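Long-range contact in integrase (Bovine immunodeficiency virus, PDB 3KKS), which probably inserts the viral DNA into host DNA as the full-length enzyme, of which this is the catalytic core domain: residues Val28-Ile33 with Leu122-Leu127. Residues are numbered along the deposited sequence; the frame is centred on the assembly and turned at random.
Sequences VEAQVI and LALVSL
Val28 O, on the outer edge of strand 28-33, accepts a hydrogen bond from the side-chain amide of Asn128 in helix 116-129, and it also has a methyl group of the same helix against it: Leu124 CD2 lies 3.6 Å from Val28 O. Glu29, Gln31 and Ile33 bond through their backbones to strand 15-22, while the carbonyl of Val28 and the N-H of Ala30 turn to the other edge, where Leu124 sits. With its CG anti to the carbonyl carbon (chi1 -67°), Leu124 sends the fork of its side chain across to the strand. One prong, CD2, takes Val28, touching Val28 CG1 at 3.6 Å as the two side chains cross at about a right angle. The other, CD1, runs on to Ala30, 3.8 Å from Ala30 N, and both methyls of Leu124 stand 4.1 Å from Ala30 CB.

Val28 splits its own branches between two helix residues about one turn apart. CG1, anti to the backbone N (chi1 -175°), goes to Leu124, whereas Val28 CG2 meets Leu127 CD1 more loosely at 4.3 Å. Leu127 also packs on Leu102 and Arg105 of helix 89-109, tying that helix into the same cluster. Ala30 N makes a weak, bent bond to Glu29 OE1 (3.3 Å); the stronger partner of that carboxylate is Tyr52, through OE2.

The segments 28-33 and 122-127 run antiparallel (176°), their axes approaching to 8.5 Å. No hydrogen bond joins them, so this edge strand of the RNase H-like core is held to the segment 122-127 by apolar packing, chiefly of methyls, while the bond from Asn128 satisfies Val28 O, a carbonyl that Leu124 CD2 also lies against.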
loop_
_atom_site.group_PDB
_atom_site.type_symbol
_atom_site.label_atom_id
_atom_site.label_comp_id
_atom_site.label_asym_id
_atom_site.label_seq_id
_atom_site.Cartn_x
_atom_site.Cartn_y
_atom_site.Cartn_z
ATOM N N VAL A 28 -2.561 1.930 5.064
ATOM C CA VAL A 28 -2.713 1.639 3.647
ATOM C C VAL A 28 -2.414 2.833 2.763
ATOM O O VAL A 28 -2.779 3.966 3.085
ATOM C CB VAL A 28 -4.150 1.175 3.315
ATOM C CG1 VAL A 28 -4.238 0.769 1.832
ATOM C CG2 VAL A 28 -4.543 0.010 4.209
ATOM N N GLU A 29 -1.736 2.560 1.653
ATOM C CA GLU A 29 -1.408 3.564 0.649
ATOM C C GLU A 29 -1.838 2.974 -0.681
ATOM O O GLU A 29 -1.607 1.792 -0.940
ATOM C CB GLU A 29 0.083 3.845 0.614
ATOM C CG GLU A 29 0.442 5.196 1.170
ATOM C CD GLU A 29 -0.480 6.300 0.670
ATOM O OE1 GLU A 29 -0.703 6.401 -0.561
ATOM O OE2 GLU A 29 -0.975 7.070 1.521
ATOM N N ALA A 30 -2.474 3.779 -1.519
ATOM C CA ALA A 30 -2.941 3.284 -2.809
ATOM C C ALA A 30 -2.910 4.407 -3.818
ATOM O O ALA A 30 -2.895 5.579 -3.445
ATOM C CB ALA A 30 -4.365 2.720 -2.682
ATOM N N GLN A 31 -2.921 4.047 -5.094
ATOM C CA GLN A 31 -2.857 5.044 -6.152
ATOM C C GLN A 31 -3.460 4.454 -7.417
ATOM O O GLN A 31 -3.188 3.304 -7.744
ATOM C CB GLN A 31 -1.390 5.392 -6.425
ATOM C CG GLN A 31 -1.098 6.853 -6.647
ATOM C CD GLN A 31 -0.836 7.599 -5.352
ATOM O OE1 GLN A 31 -1.702 7.693 -4.484
ATOM N NE2 GLN A 31 0.368 8.137 -5.218
ATOM N N VAL A 32 -4.284 5.223 -8.119
ATOM C CA VAL A 32 -4.858 4.739 -9.373
ATOM C C VAL A 32 -3.757 4.831 -10.433
ATOM O O VAL A 32 -3.014 5.808 -10.461
ATOM C CB VAL A 32 -6.024 5.624 -9.860
ATOM C CG1 VAL A 32 -6.473 5.158 -11.246
ATOM C CG2 VAL A 32 -7.175 5.568 -8.885
ATOM N N ILE A 33 -3.643 3.830 -11.299
ATOM C CA ILE A 33 -2.625 3.882 -12.351
ATOM C C ILE A 33 -3.232 3.625 -13.745
ATOM O O ILE A 33 -4.203 2.877 -13.882
ATOM C CB ILE A 33 -1.481 2.880 -12.079
ATOM C CG1 ILE A 33 -2.038 1.474 -11.907
ATOM C CG2 ILE A 33 -0.709 3.300 -10.822
ATOM C CD1 ILE A 33 -0.978 0.449 -11.683
ATOM N N LEU A 122 -10.591 9.382 0.026
ATOM C CA LEU A 122 -11.464 9.323 1.195
ATOM C C LEU A 122 -11.461 7.929 1.814
ATOM O O LEU A 122 -11.569 7.785 3.030
ATOM C CB LEU A 122 -12.891 9.711 0.821
ATOM C CG LEU A 122 -13.160 11.166 0.433
ATOM C CD1 LEU A 122 -14.639 11.298 0.083
ATOM C CD2 LEU A 122 -12.813 12.102 1.578
ATOM N N ALA A 123 -11.351 6.904 0.974
ATOM C CA ALA A 123 -11.326 5.534 1.466
ATOM C C ALA A 123 -10.065 5.296 2.301
ATOM O O ALA A 123 -10.106 4.561 3.288
ATOM C CB ALA A 123 -11.376 4.549 0.302
ATOM N N LEU A 124 -8.953 5.924 1.909
ATOM C CA LEU A 124 -7.687 5.763 2.625
ATOM C C LEU A 124 -7.671 6.536 3.939
ATOM O O LEU A 124 -7.120 6.076 4.931
ATOM C CB LEU A 124 -6.516 6.213 1.740
ATOM C CG LEU A 124 -6.283 5.308 0.524
ATOM C CD1 LEU A 124 -5.392 5.995 -0.502
ATOM C CD2 LEU A 124 -5.654 3.999 1.000
ATOM N N VAL A 125 -8.257 7.724 3.926
ATOM C CA VAL A 125 -8.347 8.556 5.112
ATOM C C VAL A 125 -9.167 7.814 6.172
ATOM O O VAL A 125 -8.853 7.842 7.364
ATOM C CB VAL A 125 -9.054 9.874 4.772
ATOM C CG1 VAL A 125 -9.497 10.578 6.040
ATOM C CG2 VAL A 125 -8.118 10.751 3.966
ATOM N N SER A 126 -10.228 7.165 5.704
ATOM C CA SER A 126 -11.132 6.397 6.545
ATOM C C SER A 126 -10.406 5.229 7.204
ATOM O O SER A 126 -10.510 5.017 8.412
ATOM C CB SER A 126 -12.297 5.865 5.690
ATOM O OG SER A 126 -13.106 4.949 6.410
ATOM N N LEU A 127 -9.680 4.465 6.398
ATOM C CA LEU A 127 -8.941 3.309 6.888
ATOM C C LEU A 127 -7.811 3.669 7.824
ATOM O O LEU A 127 -7.603 3.013 8.843
ATOM C CB LEU A 127 -8.353 2.516 5.717
ATOM C CG LEU A 127 -9.347 1.892 4.734
ATOM C CD1 LEU A 127 -8.594 1.185 3.636
ATOM C CD2 LEU A 127 -10.251 0.917 5.471
#